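Local atomic coordinates of translation initiation factor 6 (Methanocaldococcus jannaschii, PDB entry 1G61), a protein that binds the 50S ribosomal subunit and keeps it from joining the 30S subunit to form the 70S initiation complex. Residues L172-L175 / K176-K180. Numbering follows the deposited sequence.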
# COMPACT_ATOMS: atom_id res chain seq x y z
N LEU A 172 -10.22 13.71 -7.98
CA LEU A 172 -10.23 13.65 -6.53
C LEU A 172 -11.64 13.28 -6.01
O LEU A 172 -11.78 12.46 -5.13
CB LEU A 172 -9.76 14.97 -5.93
CG LEU A 172 -8.92 14.99 -4.68
CD1 LEU A 172 -7.55 14.34 -4.85
CD2 LEU A 172 -8.74 16.43 -4.24
N GLU A 173 -12.70 13.87 -6.57
CA GLU A 173 -14.05 13.49 -6.18
C GLU A 173 -14.35 12.04 -6.49
O GLU A 173 -14.96 11.32 -5.68
CB GLU A 173 -15.13 14.37 -6.84
CG GLU A 173 -16.49 14.18 -6.16
CD GLU A 173 -16.49 14.00 -4.65
OE1 GLU A 173 -16.04 14.95 -3.96
OE2 GLU A 173 -16.95 12.94 -4.14
N PHE A 174 -13.94 11.52 -7.64
CA PHE A 174 -14.08 10.11 -7.98
C PHE A 174 -13.39 9.21 -6.99
O PHE A 174 -13.96 8.21 -6.56
CB PHE A 174 -13.51 9.94 -9.41
CG PHE A 174 -13.35 8.47 -9.79
CD1 PHE A 174 -14.41 7.65 -10.18
CD2 PHE A 174 -12.09 7.91 -9.72
CE1 PHE A 174 -14.20 6.32 -10.50
CE2 PHE A 174 -11.90 6.57 -10.05
CZ PHE A 174 -12.94 5.76 -10.44
N LEU A 175 -12.14 9.53 -6.63
CA LEU A 175 -11.39 8.70 -5.68
C LEU A 175 -12.03 8.71 -4.30
O LEU A 175 -12.14 7.72 -3.60
CB LEU A 175 -9.94 9.19 -5.57
CG LEU A 175 -9.16 9.03 -6.89
CD1 LEU A 175 -7.84 9.80 -6.82
CD2 LEU A 175 -8.95 7.59 -7.33
N LYS A 176 -12.49 9.89 -3.90
CA LYS A 176 -13.14 10.01 -2.59
C LYS A 176 -14.35 9.11 -2.54
O LYS A 176 -14.61 8.44 -1.53
CB LYS A 176 -13.45 11.49 -2.34
CG LYS A 176 -13.96 11.75 -0.95
CD LYS A 176 -14.21 13.26 -0.83
CE LYS A 176 -14.52 13.56 0.63
NZ LYS A 176 -15.24 14.85 0.69
N SER A 177 -15.12 9.07 -3.63
CA SER A 177 -16.32 8.25 -3.73
C SER A 177 -15.95 6.78 -3.78
O SER A 177 -16.54 5.93 -3.08
CB SER A 177 -17.11 8.70 -4.98
OG SER A 177 -18.19 7.83 -5.18
N LEU A 178 -14.95 6.39 -4.59
CA LEU A 178 -14.55 5.00 -4.76
C LEU A 178 -14.07 4.39 -3.44
O LEU A 178 -14.39 3.26 -3.10
CB LEU A 178 -13.43 4.87 -5.81
CG LEU A 178 -12.83 3.49 -6.01
CD1 LEU A 178 -13.88 2.47 -6.43
CD2 LEU A 178 -11.70 3.60 -7.04
N PHE A 179 -13.30 5.16 -2.67
CA PHE A 179 -12.67 4.66 -1.47
C PHE A 179 -13.52 4.96 -0.23
O PHE A 179 -13.18 4.47 0.87
CB PHE A 179 -11.26 5.29 -1.35
CG PHE A 179 -10.32 4.77 -2.40
CD1 PHE A 179 -9.67 5.65 -3.26
CD2 PHE A 179 -10.09 3.39 -2.52
CE1 PHE A 179 -8.78 5.15 -4.22
CE2 PHE A 179 -9.20 2.91 -3.47
CZ PHE A 179 -8.57 3.79 -4.31
N LYS A 180 -14.61 5.72 -0.40
CA LYS A 180 -15.55 6.04 0.69
C LYS A 180 -14.82 6.64 1.87
O LYS A 180 -15.01 6.25 3.03
CB LYS A 180 -16.33 4.80 1.10
CG LYS A 180 -17.30 4.25 0.10
CD LYS A 180 -18.23 5.38 -0.30
CE LYS A 180 -19.15 5.04 -1.46
NZ LYS A 180 -19.28 6.28 -2.29
O HOH W 1 -17.02 15.40 -1.04
O HOH W 2 -16.47 6.44 -7.65
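In the beta-alpha-beta unit of strand 160-163, helix 169-179 and strand 183-186, Leu175 and Phe179 pair one turn apart on the inner face of the helix, which ends in a Schellman motif at Lys180. The two side chains run alongside each other in the same direction, and Leu175 CD2 reaches Phe179 CE1 at 4.0 Å; both also touch Leu119 of strand 117-120. With CG anti to its own carbonyl carbon (chi1 -69°), the Phe179 ring leans back toward the preceding turn, and its CD1 comes within 3.2 Å of Leu175 O, the atom that accepts the Phe179 N-H. Leu178 CD2 lies over one ring face, displaced from the ring centre. Were Phe179 replaced by an alanine, the loss of the ring would probably leave a gap beside Leu175 and Leu119 and take the support from under Leu178 CD2. On the outer side, Glu173 and Lys176 make no direct salt bridge, their OE1 and NZ standing 4.7 Å apart; a water donates to Glu173 OE1. Beyond the last turn, Lys180, with positive phi, curls its side chain back so that NZ donates to Ser177 O at 2.9 Å, meeting the carbonyl at a C=O...N angle of 121°.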